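Local coordinates for protein beta-galactosidase (Trichoderma reesei, PDB 3OG2) that probably hydrolyses terminal non-reducing beta-D-galactose residues from beta-D-galactosides, as a multidomain glycoside hydrolase of family 35, at residues A[22-28]-A[208-212]; A[598-604]-A[621-627]; A[611-617]-A[639-645]; A[710-714]-A[839-845]; A[847-853]-A[919-923]. All coordinates share one frame; numbering follows the deposited sequence.

How the contacts relate
Contact 1 belongs to the TIM-barrel part of the chain and stands apart, its centre about 38 Å or more from those of the others. Contacts 2 and 3 share one mixed sheet in domain 3, their centres about 10 Å apart: their segments alternate along the chain, and Trp641 of contact 3 packs on Ile621 and the backbone near Lys623 of contact 2. Contacts 4 and 5 form a second pair, centres also about 10 Å apart, where Glu848 and Arg849 reach back to Gly843 and Gly844. Contacts 3 and 4 lie on opposite sides of the chain's centre. Contact 4 approaches the galactose site, unoccupied in this model, the Leu840 side chain being about 10 Å from that of Ile119.

Contact 1 of 5, residues A[22-28]-A[208-212]; sequences LQNIVTW and IIVPL
The ring of Pro211 lies against the CE3-CZ3 side of the Trp28 indole, with Pro211 CG 3.7 Å from Trp28 CZ3, the two running past one another in opposing senses. Trp28 holds CG between its backbone N and carbonyl carbon (chi1 66°), which brings that corner to the proline. Val26 meets the same proline through its CG1 branch, 3.8 Å from Pro211 CD. Beside this apolar patch, Gln23 folds back on its own segment. Its OE1 takes an almost straight bond from Val26 N (2.8 Å, 173° at the hydrogen) on a lone pair in the carbonyl plane, and a weak one from Ile25 N, while NE2 gives a hydrogen to Val26 O at 2.8 Å. These bonds fix the rotation of the amide. The NE2 group also donates to a water (3.0 Å from Gln23 NE2), which accepts from Leu22 N as well and gives a hydrogen to Ile209 O at 2.7 Å, bridging the segments. Gln23 CG lies close to that carbonyl, 3.4 Å from Ile209 O. Gln165 OE1 receives the backbone N-H groups of both Ile209 and Val210. Residues 208-212 follow helix 193-205. Val26 touches both Pro211 and Ile173 of strand 172-177, and in this way strand 26-28, paired antiparallel with 33-35, packs onto the strand-and-helix framework of a family 35 TIM barrel.

Contact 2 of 5, residues A[598-604]-A[621-627]; sequences NALSVQA and ISKLAVN
The carbonyl O of Asn598 is gripped by two backbone N-H groups, Ser622 N at 2.8 Å and Lys623 N at 3.0 Å from Asn598 O, at the start of a parallel strand pair. Strands 599-604 and 623-626 then run side by side in the mixed sheet of domain 3, with strand 612-615 between them in sequence. Backbone bonds zigzag along the pair, from Leu600 N to Lys623 O through to Asn627 N and Val602 O. On the buried face Leu600 and Leu624 run together in one direction, with Leu600 CD2 4.1 Å from Leu624 CD1; Val602 CG2 meets the same methyl. On the other face Ala599 CB touches Lys623 CB. Past the last bridge the Asn627 amide takes over the role of a peptide group. OD1 of Asn627 accepts from Ala604 N at 2.8 Å, on a lone pair in its carbonyl plane, while Asn627 ND2 donates to Ala604 O at 2.8 Å. Replacing Asn627 by an alanine would probably leave both the N-H and the carbonyl of Ala604 without these mates. In the bond from ND2, Ala604 O lies just 9° out of the Asn627 amide plane.

Contact 3 of 5, residues A[611-617]-A[639-645]; sequences PLEIIGI and GDWIAHP
Two antiparallel strands in the interior of the mixed sheet of domain 3, 612-615 and 641-643, are joined here edge to edge. Leu612 faces Ala643 as a hydrogen-bonded pair, with Leu612 N 2.9 Å from Ala643 O and Ala643 N 2.8 Å from Leu612 O, and Ile614 faces Trp641 in the same fashion. Glu613 and Ile642 form the non-hydrogen-bonded pair between, their side chains alongside each other on the opposite face from Ile614 and Trp641. Beyond the strand, Ile617 crosses the Trp641 indole at about a right angle. Its CG1 lies 3.8 Å from the centroid of the five-membered ring, only 11° off the normal, in a CH-pi contact. CD1 covers the same face, and Ile617 CG2 touches Trp641 CZ2 at 3.6 Å. Tyr633 also stacks on this indole. Glu613 OE2 and Asp640 OD2 are 4.2 Å apart, a like-charge closeness probably offset by salt bridges to Arg537 and Lys480 respectively; Tyr548 OH also bonds Asp640 OD2. Where the strand ends, Gly616 adopts backbone angles that call for glycine, and a water accepts from Gly616 N at 2.8 Å, donating in turn to Gly639 O at 2.9 Å and to Asp640 OD1 at 3.1 Å.

Contact 4 of 5, residues A[710-714]-A[839-845]; sequences AGTLL and PLNEGGL
Close backbone packing comes first: Gly711 and Gly843 meet with their CA atoms 3.9 Å apart. A side chain on Gly711 would run into Gly843 CA, one on Gly843 into Thr712 N, and one on Gly844 into Thr712 O, so the three glycines are what let the two segments come this near. Of polar contacts, Gly844 N gives Thr712 O a weak hydrogen bond, 2.8 Å long but bent to 128° at the hydrogen, and Gly843 CA points a C-H at Ala710 O, 3.5 Å away. Side-chain packing makes up the rest. Ala710 CB touches Leu840 CD2 at 4.0 Å, Leu714 CD1 comes within 4.4 Å of Leu845 CD2, and these two carbons also lie on backbone carbonyls, Ala710 CB on Leu840 O and Leu714 CD1 on Gly844 O. Thr712 turns its methyl to Leu845, with Thr712 CG2 3.9 Å from Leu845 CD2; a chi1 of -49° sets CG2 opposite the backbone N while OG1 bonds to Asp783. Were Thr712 a glycine, Leu845 would probably lose the surface it rests on and Asp783 OD1 its hydroxyl partner. Glu842 is held separately by a salt bridge to Arg999. Leu845 is the N-cap of helix 846-850, its N held by Glu848, so this is a glycine-lined junction between the start of strand 713-720 in one all-beta domain and the loop leading into the helix of the next.

Contact 5 of 5, residues A[847-853]-A[919-923]; sequences FERQGFH and ALLYV
An aromatic cluster of Phe847, His853 and Tyr922 fills the space between a short helix and a strand in the second all-beta domain. Tyr922 OH donates to Glu848 OE2 in a very short bond of 2.5 Å; the carboxylate meets the edge of the phenol and is turned 77° from its plane. Glu848 OE2 also accepts from Gly843 N. His853 CB lies over one face of the Tyr922 ring, 3.7 Å from its centroid and 12° off the normal, a CH-pi contact. With chi1 at 59°, the imidazole of His853 puts ND1 3.3 Å from Tyr922 CE1. Phe847 turns its edge to Tyr922, with Phe847 CE1 3.6 Å from Tyr922 CE2, and its CZ touches Leu920 CD1. Gly851 closes the helix in a Schellman motif, turning the chain toward His853. Helix 846-850 is thus laid on strand 917-923, itself between strands 926-932 and 953-962, with Phe847 also touching Ala959 and stacking on Phe886.

Contact 1 of 5, residues A[22-28]-A[208-212]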
# COMPACT_ATOMS: atom_id res chain seq x y z
N LEU A 22 -2.95 21.67 -21.09
CA LEU A 22 -3.45 23.00 -20.68
C LEU A 22 -2.34 23.91 -20.17
O LEU A 22 -2.59 25.07 -19.79
CB LEU A 22 -4.52 22.81 -19.61
CG LEU A 22 -5.73 22.04 -20.11
CD1 LEU A 22 -6.76 21.91 -18.98
CD2 LEU A 22 -6.38 22.72 -21.31
N GLN A 23 -1.13 23.37 -20.10
CA GLN A 23 0.06 24.00 -19.55
C GLN A 23 1.26 23.36 -20.22
O GLN A 23 1.09 22.27 -20.79
CB GLN A 23 0.11 23.89 -18.00
CG GLN A 23 -0.38 22.54 -17.44
CD GLN A 23 0.57 21.40 -17.76
OE1 GLN A 23 1.78 21.59 -17.56
NE2 GLN A 23 0.11 20.27 -18.29
N ASN A 24 2.45 23.92 -20.03
CA ASN A 24 3.55 23.27 -20.75
C ASN A 24 4.60 22.70 -19.80
O ASN A 24 5.70 22.38 -20.23
CB ASN A 24 4.18 24.21 -21.77
CG ASN A 24 4.94 25.28 -21.08
OD1 ASN A 24 4.64 25.65 -19.96
ND2 ASN A 24 5.98 25.79 -21.75
N ILE A 25 4.27 22.52 -18.53
CA ILE A 25 5.20 21.88 -17.58
C ILE A 25 5.16 20.37 -17.74
O ILE A 25 6.20 19.72 -17.78
CB ILE A 25 4.81 22.40 -16.19
CG1 ILE A 25 4.64 23.94 -16.20
CG2 ILE A 25 5.76 21.99 -15.09
CD1 ILE A 25 5.91 24.66 -16.61
N VAL A 26 3.95 19.81 -17.81
CA VAL A 26 3.78 18.36 -17.96
C VAL A 26 3.08 18.11 -19.28
O VAL A 26 1.91 18.48 -19.43
CB VAL A 26 2.98 17.72 -16.81
CG1 VAL A 26 2.93 16.20 -16.94
CG2 VAL A 26 3.59 18.06 -15.44
N THR A 27 3.82 17.52 -20.24
CA THR A 27 3.28 17.28 -21.54
C THR A 27 3.56 15.83 -21.92
O THR A 27 4.13 15.06 -21.10
CB THR A 27 3.83 18.28 -22.58
OG1 THR A 27 5.27 18.18 -22.67
CG2 THR A 27 3.46 19.72 -22.26
N TRP A 28 3.18 15.40 -23.12
CA TRP A 28 3.34 13.98 -23.45
C TRP A 28 3.39 13.85 -24.98
O TRP A 28 2.88 14.72 -25.68
CB TRP A 28 2.21 13.08 -22.86
CG TRP A 28 0.88 13.42 -23.51
CD1 TRP A 28 0.35 12.86 -24.65
CD2 TRP A 28 -0.04 14.41 -23.04
NE1 TRP A 28 -0.83 13.44 -24.95
CE2 TRP A 28 -1.11 14.39 -23.98
CE3 TRP A 28 -0.11 15.32 -21.96
CZ2 TRP A 28 -2.20 15.22 -23.87
CZ3 TRP A 28 -1.22 16.13 -21.90
CH2 TRP A 28 -2.25 16.09 -22.83
N ILE A 208 -7.73 21.97 -11.63
CA ILE A 208 -6.76 20.98 -12.06
C ILE A 208 -6.42 21.27 -13.52
O ILE A 208 -7.35 21.27 -14.35
CB ILE A 208 -7.33 19.55 -11.90
CG1 ILE A 208 -7.64 19.25 -10.44
CG2 ILE A 208 -6.42 18.51 -12.51
CD1 ILE A 208 -6.42 19.23 -9.50
N ILE A 209 -5.13 21.54 -13.80
CA ILE A 209 -4.71 21.84 -15.17
C ILE A 209 -3.65 20.86 -15.64
O ILE A 209 -3.30 20.88 -16.80
CB ILE A 209 -4.19 23.29 -15.33
CG1 ILE A 209 -3.02 23.60 -14.40
CG2 ILE A 209 -5.37 24.27 -15.17
CD1 ILE A 209 -2.43 25.00 -14.69
N VAL A 210 -3.12 19.97 -14.75
CA VAL A 210 -2.21 18.93 -15.19
C VAL A 210 -2.98 17.90 -15.99
O VAL A 210 -4.23 17.93 -16.03
CB VAL A 210 -1.48 18.29 -13.99
CG1 VAL A 210 -0.55 19.38 -13.34
CG2 VAL A 210 -2.42 17.66 -12.98
N PRO A 211 -2.27 17.01 -16.68
CA PRO A 211 -2.99 16.03 -17.50
C PRO A 211 -3.81 15.08 -16.63
O PRO A 211 -3.41 14.70 -15.54
CB PRO A 211 -1.89 15.27 -18.21
CG PRO A 211 -0.72 16.27 -18.23
CD PRO A 211 -0.80 16.91 -16.87
N LEU A 212 -4.93 14.67 -17.27
CA LEU A 212 -5.81 13.67 -16.65
C LEU A 212 -5.49 12.30 -17.23
O LEU A 212 -5.40 12.15 -18.46
CB LEU A 212 -7.30 13.97 -16.94
CG LEU A 212 -7.77 15.33 -16.46
CD1 LEU A 212 -9.21 15.56 -16.93
CD2 LEU A 212 -7.59 15.42 -14.95
O HOH W 1 -2.68 19.66 -19.14

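Contact 2 of 5, residues A[598-604]-A[621-627]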
# COMPACT_ATOMS: atom_id res chain seq x y z
N ASN A 598 33.37 21.40 1.96
CA ASN A 598 34.17 20.27 1.51
C ASN A 598 33.64 18.93 2.05
O ASN A 598 34.42 17.97 2.00
CB ASN A 598 35.61 20.48 1.97
CG ASN A 598 35.84 20.55 3.46
OD1 ASN A 598 36.99 20.86 3.89
ND2 ASN A 598 34.91 20.31 4.35
N ALA A 599 32.42 18.88 2.58
CA ALA A 599 31.94 17.63 3.22
C ALA A 599 30.77 17.01 2.48
O ALA A 599 29.83 17.67 2.06
CB ALA A 599 31.57 17.95 4.65
N LEU A 600 30.86 15.70 2.31
CA LEU A 600 29.72 14.91 1.84
C LEU A 600 29.03 14.31 3.05
O LEU A 600 29.67 13.59 3.84
CB LEU A 600 30.22 13.79 0.95
CG LEU A 600 29.15 12.78 0.48
CD1 LEU A 600 28.19 13.43 -0.49
CD2 LEU A 600 29.77 11.54 -0.16
N SER A 601 27.74 14.59 3.21
CA SER A 601 26.96 14.13 4.35
C SER A 601 25.98 13.08 3.86
O SER A 601 25.22 13.38 2.93
CB SER A 601 26.22 15.35 4.92
OG SER A 601 25.43 15.04 6.05
N VAL A 602 25.95 11.91 4.44
CA VAL A 602 25.08 10.83 4.02
C VAL A 602 24.08 10.55 5.16
O VAL A 602 24.52 10.44 6.31
CB VAL A 602 25.93 9.58 3.75
CG1 VAL A 602 25.03 8.45 3.26
CG2 VAL A 602 27.05 9.88 2.76
N GLN A 603 22.83 10.39 4.82
CA GLN A 603 21.87 9.87 5.77
C GLN A 603 21.56 8.42 5.42
O GLN A 603 21.21 8.17 4.26
CB GLN A 603 20.58 10.73 5.73
CG GLN A 603 20.82 12.16 6.20
CD GLN A 603 21.29 12.29 7.63
OE1 GLN A 603 22.34 12.95 7.88
NE2 GLN A 603 20.56 11.72 8.59
N ALA A 604 21.69 7.53 6.37
CA ALA A 604 21.65 6.10 6.09
C ALA A 604 21.02 5.33 7.26
O ALA A 604 21.08 5.83 8.38
CB ALA A 604 23.05 5.59 5.88
N ILE A 621 35.54 17.74 -2.61
CA ILE A 621 35.07 17.22 -1.31
C ILE A 621 36.11 16.31 -0.67
O ILE A 621 36.68 15.42 -1.31
CB ILE A 621 33.77 16.45 -1.54
CG1 ILE A 621 32.56 17.33 -1.77
CG2 ILE A 621 33.51 15.46 -0.41
CD1 ILE A 621 32.61 18.82 -1.62
N SER A 622 36.38 16.51 0.61
CA SER A 622 37.45 15.76 1.26
C SER A 622 37.00 15.26 2.63
O SER A 622 37.79 14.58 3.27
CB SER A 622 38.71 16.59 1.47
OG SER A 622 38.39 17.80 2.18
N LYS A 623 35.82 15.56 3.10
CA LYS A 623 35.32 15.12 4.40
C LYS A 623 34.04 14.30 4.20
O LYS A 623 33.28 14.55 3.25
CB LYS A 623 35.08 16.32 5.33
CG LYS A 623 36.43 16.99 5.74
CD LYS A 623 36.05 18.22 6.55
CE LYS A 623 37.30 19.05 6.90
NZ LYS A 623 37.47 19.22 8.37
N LEU A 624 33.85 13.37 5.11
CA LEU A 624 32.68 12.49 5.11
C LEU A 624 31.94 12.57 6.44
O LEU A 624 32.57 12.60 7.50
CB LEU A 624 33.16 11.07 4.84
CG LEU A 624 32.01 10.05 4.78
CD1 LEU A 624 31.09 10.30 3.56
CD2 LEU A 624 32.60 8.66 4.75
N ALA A 625 30.62 12.58 6.37
CA ALA A 625 29.84 12.40 7.59
C ALA A 625 28.73 11.39 7.29
O ALA A 625 28.20 11.40 6.16
CB ALA A 625 29.21 13.70 8.07
N VAL A 626 28.37 10.60 8.29
CA VAL A 626 27.25 9.64 8.19
C VAL A 626 26.30 9.95 9.36
O VAL A 626 26.76 9.94 10.49
CB VAL A 626 27.70 8.18 8.14
CG1 VAL A 626 26.53 7.21 8.17
CG2 VAL A 626 28.57 7.92 6.89
N ASN A 627 25.08 10.27 9.09
CA ASN A 627 24.07 10.56 10.15
C ASN A 627 24.61 11.58 11.13
O ASN A 627 24.48 11.46 12.34
CB ASN A 627 23.62 9.30 10.86
CG ASN A 627 22.93 8.36 9.88
OD1 ASN A 627 22.54 8.75 8.80
ND2 ASN A 627 22.79 7.09 10.28

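Contact 3 of 5, residues A[611-617]-A[639-645]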
# COMPACT_ATOMS: atom_id res chain seq x y z
N PRO A 611 30.53 -2.05 6.02
CA PRO A 611 31.23 -0.85 5.61
C PRO A 611 30.36 -0.08 4.64
O PRO A 611 29.33 -0.56 4.15
CB PRO A 611 32.49 -1.34 4.86
CG PRO A 611 32.22 -2.78 4.57
CD PRO A 611 31.06 -3.26 5.35
N LEU A 612 30.76 1.13 4.33
CA LEU A 612 30.15 1.92 3.26
C LEU A 612 31.28 2.27 2.30
O LEU A 612 32.29 2.80 2.73
CB LEU A 612 29.57 3.25 3.72
CG LEU A 612 28.25 3.29 4.43
CD1 LEU A 612 27.87 4.75 4.65
CD2 LEU A 612 27.18 2.50 3.65
N GLU A 613 31.05 2.01 1.02
CA GLU A 613 31.99 2.39 -0.02
C GLU A 613 31.32 3.47 -0.89
O GLU A 613 30.22 3.27 -1.37
CB GLU A 613 32.39 1.20 -0.87
CG GLU A 613 33.32 1.55 -2.04
CD GLU A 613 33.54 0.30 -2.89
OE1 GLU A 613 32.58 -0.47 -3.20
OE2 GLU A 613 34.69 0.03 -3.33
N ILE A 614 31.98 4.59 -1.01
CA ILE A 614 31.44 5.75 -1.73
C ILE A 614 32.17 5.90 -3.05
O ILE A 614 33.40 6.00 -3.03
CB ILE A 614 31.64 7.03 -0.91
CG1 ILE A 614 31.38 6.80 0.55
CG2 ILE A 614 30.77 8.14 -1.49
CD1 ILE A 614 29.99 6.63 0.99
N ILE A 615 31.42 5.87 -4.12
CA ILE A 615 32.01 5.89 -5.48
C ILE A 615 31.56 7.14 -6.19
O ILE A 615 30.33 7.39 -6.26
CB ILE A 615 31.59 4.61 -6.22
CG1 ILE A 615 32.12 3.35 -5.50
CG2 ILE A 615 32.01 4.63 -7.68
CD1 ILE A 615 31.36 2.07 -5.89
N GLY A 616 32.49 7.93 -6.69
CA GLY A 616 32.14 9.17 -7.38
C GLY A 616 32.14 10.34 -6.46
O GLY A 616 31.13 11.01 -6.27
N ILE A 617 33.26 10.64 -5.83
CA ILE A 617 33.34 11.77 -4.91
C ILE A 617 33.28 13.11 -5.64
O ILE A 617 34.11 13.27 -6.52
CB ILE A 617 34.69 11.64 -4.15
CG1 ILE A 617 34.91 10.24 -3.54
CG2 ILE A 617 34.76 12.78 -3.15
CD1 ILE A 617 33.77 9.78 -2.71
N GLY A 639 40.09 6.00 -6.17
CA GLY A 639 39.56 7.23 -5.55
C GLY A 639 38.22 6.97 -4.87
O GLY A 639 37.51 7.93 -4.56
N ASP A 640 37.84 5.71 -4.62
CA ASP A 640 36.60 5.46 -3.85
C ASP A 640 36.95 5.56 -2.37
O ASP A 640 38.10 5.34 -1.96
CB ASP A 640 36.06 4.08 -4.19
CG ASP A 640 35.75 3.93 -5.66
OD1 ASP A 640 35.36 4.94 -6.28
OD2 ASP A 640 35.82 2.85 -6.24
N TRP A 641 35.97 5.88 -1.57
CA TRP A 641 36.18 5.99 -0.14
C TRP A 641 35.57 4.78 0.56
O TRP A 641 34.41 4.45 0.28
CB TRP A 641 35.54 7.24 0.39
CG TRP A 641 36.20 8.51 -0.02
CD1 TRP A 641 37.30 8.68 -0.81
CD2 TRP A 641 35.76 9.81 0.37
NE1 TRP A 641 37.55 10.02 -0.92
CE2 TRP A 641 36.64 10.75 -0.22
CE3 TRP A 641 34.68 10.26 1.16
CZ2 TRP A 641 36.48 12.14 -0.03
CZ3 TRP A 641 34.55 11.65 1.33
CH2 TRP A 641 35.42 12.54 0.75
N ILE A 642 36.30 4.16 1.48
CA ILE A 642 35.73 3.04 2.24
C ILE A 642 35.72 3.46 3.71
O ILE A 642 36.78 3.72 4.31
CB ILE A 642 36.49 1.73 2.05
CG1 ILE A 642 36.54 1.38 0.55
CG2 ILE A 642 35.82 0.62 2.85
CD1 ILE A 642 37.99 1.23 0.15
N ALA A 643 34.52 3.53 4.23
CA ALA A 643 34.31 4.02 5.60
C ALA A 643 33.65 2.96 6.47
O ALA A 643 32.99 2.03 5.96
CB ALA A 643 33.51 5.32 5.54
N HIS A 644 33.84 3.13 7.77
CA HIS A 644 33.33 2.14 8.72
C HIS A 644 32.55 2.83 9.81
O HIS A 644 33.04 2.96 10.94
CB HIS A 644 34.54 1.37 9.34
CG HIS A 644 35.34 0.73 8.25
ND1 HIS A 644 34.97 -0.49 7.69
CD2 HIS A 644 36.43 1.12 7.56
CE1 HIS A 644 35.80 -0.83 6.73
NE2 HIS A 644 36.71 0.13 6.64
N PRO A 645 31.36 3.33 9.50
CA PRO A 645 30.56 4.00 10.53
C PRO A 645 30.28 3.06 11.69
O PRO A 645 30.14 1.82 11.58
CB PRO A 645 29.27 4.38 9.81
CG PRO A 645 29.25 3.55 8.58
CD PRO A 645 30.67 3.24 8.21
O HOH W 2 35.32 8.07 -6.50

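Contact 4 of 5, residues A[710-714]-A[839-845]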
# COMPACT_ATOMS: atom_id res chain seq x y z
N ALA A 710 -20.09 3.04 10.89
CA ALA A 710 -18.79 2.51 11.30
C ALA A 710 -18.95 1.55 12.51
O ALA A 710 -19.58 1.87 13.52
CB ALA A 710 -17.88 3.64 11.76
N GLY A 711 -18.26 0.42 12.44
CA GLY A 711 -18.12 -0.45 13.60
C GLY A 711 -19.41 -1.08 14.06
O GLY A 711 -20.41 -1.26 13.33
N THR A 712 -19.39 -1.48 15.35
CA THR A 712 -20.44 -2.34 15.84
C THR A 712 -21.73 -1.54 16.09
O THR A 712 -21.71 -0.42 16.60
CB THR A 712 -19.96 -2.94 17.20
OG1 THR A 712 -18.66 -3.48 17.05
CG2 THR A 712 -20.91 -4.03 17.71
N LEU A 713 -22.86 -2.14 15.74
CA LEU A 713 -24.18 -1.58 15.99
C LEU A 713 -24.90 -2.36 17.09
O LEU A 713 -24.67 -3.57 17.26
CB LEU A 713 -25.02 -1.71 14.71
CG LEU A 713 -24.46 -1.03 13.46
CD1 LEU A 713 -25.41 -1.28 12.29
CD2 LEU A 713 -24.24 0.46 13.72
N LEU A 714 -25.79 -1.68 17.81
CA LEU A 714 -26.65 -2.33 18.77
C LEU A 714 -28.10 -1.94 18.51
O LEU A 714 -28.38 -0.80 18.16
CB LEU A 714 -26.31 -2.02 20.22
CG LEU A 714 -25.01 -2.63 20.75
CD1 LEU A 714 -23.83 -1.77 20.41
CD2 LEU A 714 -25.11 -2.84 22.28
N PRO A 839 -14.17 10.02 11.35
CA PRO A 839 -15.56 9.57 11.44
C PRO A 839 -15.71 8.05 11.61
O PRO A 839 -16.84 7.64 11.89
CB PRO A 839 -16.18 9.99 10.08
CG PRO A 839 -14.99 10.10 9.14
CD PRO A 839 -13.82 10.56 10.00
N LEU A 840 -14.69 7.24 11.39
CA LEU A 840 -14.87 5.78 11.36
C LEU A 840 -14.19 5.10 12.56
O LEU A 840 -14.50 3.94 12.83
CB LEU A 840 -14.30 5.19 10.07
CG LEU A 840 -14.86 5.83 8.78
CD1 LEU A 840 -14.30 5.12 7.57
CD2 LEU A 840 -16.40 5.77 8.78
N ASN A 841 -13.33 5.82 13.29
CA ASN A 841 -12.51 5.18 14.32
C ASN A 841 -13.30 4.41 15.37
O ASN A 841 -12.88 3.32 15.76
CB ASN A 841 -11.61 6.29 14.96
CG ASN A 841 -10.61 5.69 15.95
OD1 ASN A 841 -9.77 4.88 15.54
ND2 ASN A 841 -10.70 6.10 17.21
N GLU A 842 -14.40 5.03 15.84
CA GLU A 842 -15.23 4.41 16.85
C GLU A 842 -16.44 3.69 16.31
O GLU A 842 -17.12 4.26 15.44
CB GLU A 842 -15.97 5.43 17.71
CG GLU A 842 -15.07 6.33 18.40
CD GLU A 842 -15.73 7.43 19.23
OE1 GLU A 842 -16.95 7.61 19.52
OE2 GLU A 842 -14.81 8.18 19.64
N GLY A 843 -16.74 2.54 16.85
CA GLY A 843 -18.06 1.94 16.63
C GLY A 843 -19.01 2.27 17.78
O GLY A 843 -18.78 3.25 18.53
N GLY A 844 -20.05 1.42 17.93
CA GLY A 844 -21.15 1.72 18.83
C GLY A 844 -21.05 1.01 20.18
O GLY A 844 -22.04 1.10 20.92
N LEU A 845 -19.98 0.25 20.48
CA LEU A 845 -19.99 -0.42 21.77
C LEU A 845 -19.93 0.61 22.92
O LEU A 845 -19.39 1.70 22.76
CB LEU A 845 -18.76 -1.33 21.87
CG LEU A 845 -18.83 -2.60 21.00
CD1 LEU A 845 -17.48 -3.30 20.98
CD2 LEU A 845 -19.93 -3.55 21.46

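Contact 5 of 5, residues A[847-853]-A[919-923]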
# COMPACT_ATOMS: atom_id res chain seq x y z
N PHE A 847 -18.21 1.10 25.59
CA PHE A 847 -16.96 1.79 25.99
C PHE A 847 -16.55 2.85 24.97
O PHE A 847 -15.97 3.90 25.34
CB PHE A 847 -15.80 0.82 26.25
CG PHE A 847 -15.19 0.22 24.98
CD1 PHE A 847 -14.06 0.79 24.45
CD2 PHE A 847 -15.75 -0.87 24.34
CE1 PHE A 847 -13.43 0.32 23.30
CE2 PHE A 847 -15.14 -1.39 23.19
CZ PHE A 847 -14.00 -0.78 22.66
N GLU A 848 -16.79 2.59 23.66
CA GLU A 848 -16.45 3.57 22.61
C GLU A 848 -17.34 4.81 22.72
O GLU A 848 -16.86 5.94 22.60
CB GLU A 848 -16.64 2.91 21.22
CG GLU A 848 -15.76 1.68 21.02
CD GLU A 848 -15.99 1.05 19.65
OE1 GLU A 848 -17.07 0.40 19.42
OE2 GLU A 848 -15.06 1.18 18.81
N ARG A 849 -18.66 4.56 22.95
CA ARG A 849 -19.57 5.68 23.02
C ARG A 849 -19.17 6.61 24.16
O ARG A 849 -19.33 7.83 24.04
CB ARG A 849 -21.02 5.21 23.27
CG ARG A 849 -21.51 4.28 22.14
CD ARG A 849 -23.00 4.03 22.26
NE ARG A 849 -23.52 3.60 23.56
CZ ARG A 849 -23.90 2.39 23.92
NH1 ARG A 849 -23.77 1.33 23.13
NH2 ARG A 849 -24.41 2.20 25.13
N GLN A 850 -18.66 6.07 25.26
CA GLN A 850 -18.31 6.91 26.41
C GLN A 850 -16.95 7.57 26.21
O GLN A 850 -16.60 8.46 26.98
CB GLN A 850 -18.21 6.05 27.68
CG GLN A 850 -19.51 5.27 27.97
CD GLN A 850 -20.42 6.23 28.74
OE1 GLN A 850 -20.11 6.71 29.84
NE2 GLN A 850 -21.52 6.58 28.14
N GLY A 851 -16.16 7.14 25.23
CA GLY A 851 -14.81 7.69 25.11
C GLY A 851 -13.81 6.95 26.00
O GLY A 851 -12.70 7.47 26.18
N PHE A 852 -14.17 5.79 26.56
CA PHE A 852 -13.28 5.10 27.50
C PHE A 852 -12.07 4.49 26.81
O PHE A 852 -11.14 4.11 27.52
CB PHE A 852 -13.99 3.99 28.27
CG PHE A 852 -15.03 4.49 29.25
CD1 PHE A 852 -15.09 5.82 29.64
CD2 PHE A 852 -15.96 3.59 29.77
CE1 PHE A 852 -16.07 6.24 30.56
CE2 PHE A 852 -16.89 3.98 30.72
CZ PHE A 852 -16.95 5.31 31.11
N HIS A 853 -12.01 4.42 25.49
CA HIS A 853 -10.83 4.04 24.74
C HIS A 853 -9.81 5.15 24.61
O HIS A 853 -8.72 4.90 24.03
CB HIS A 853 -11.25 3.59 23.32
CG HIS A 853 -11.97 4.67 22.58
ND1 HIS A 853 -11.52 5.35 21.46
CD2 HIS A 853 -13.21 5.12 22.87
CE1 HIS A 853 -12.50 6.22 21.12
NE2 HIS A 853 -13.50 6.08 21.98
N ALA A 919 -11.99 -9.26 19.38
CA ALA A 919 -11.37 -8.23 20.21
C ALA A 919 -11.06 -7.02 19.33
O ALA A 919 -10.86 -7.13 18.09
CB ALA A 919 -10.05 -8.74 20.82
N LEU A 920 -11.06 -5.87 19.94
CA LEU A 920 -10.62 -4.62 19.33
C LEU A 920 -9.39 -4.12 20.11
O LEU A 920 -9.41 -4.15 21.34
CB LEU A 920 -11.70 -3.56 19.37
CG LEU A 920 -13.00 -3.92 18.67
CD1 LEU A 920 -14.07 -2.90 19.01
CD2 LEU A 920 -12.75 -3.91 17.15
N LEU A 921 -8.40 -3.67 19.36
CA LEU A 921 -7.17 -3.14 19.94
C LEU A 921 -7.16 -1.62 19.80
O LEU A 921 -7.33 -1.14 18.66
CB LEU A 921 -5.95 -3.76 19.23
CG LEU A 921 -4.61 -3.18 19.64
CD1 LEU A 921 -4.23 -3.52 21.09
CD2 LEU A 921 -3.54 -3.73 18.68
N TYR A 922 -6.96 -0.87 20.85
CA TYR A 922 -6.82 0.57 20.80
C TYR A 922 -5.47 0.96 21.34
O TYR A 922 -4.99 0.38 22.32
CB TYR A 922 -7.90 1.19 21.64
CG TYR A 922 -9.25 1.27 20.97
CD1 TYR A 922 -9.51 2.47 20.29
CD2 TYR A 922 -10.27 0.34 21.00
CE1 TYR A 922 -10.65 2.81 19.62
CE2 TYR A 922 -11.47 0.69 20.29
CZ TYR A 922 -11.65 1.86 19.63
OH TYR A 922 -12.84 2.22 18.97
N VAL A 923 -4.87 1.91 20.68
CA VAL A 923 -3.60 2.50 21.16
C VAL A 923 -3.76 4.02 21.16
O VAL A 923 -3.93 4.60 20.09
CB VAL A 923 -2.42 2.07 20.31
CG1 VAL A 923 -1.16 2.79 20.83
CG2 VAL A 923 -2.29 0.54 20.34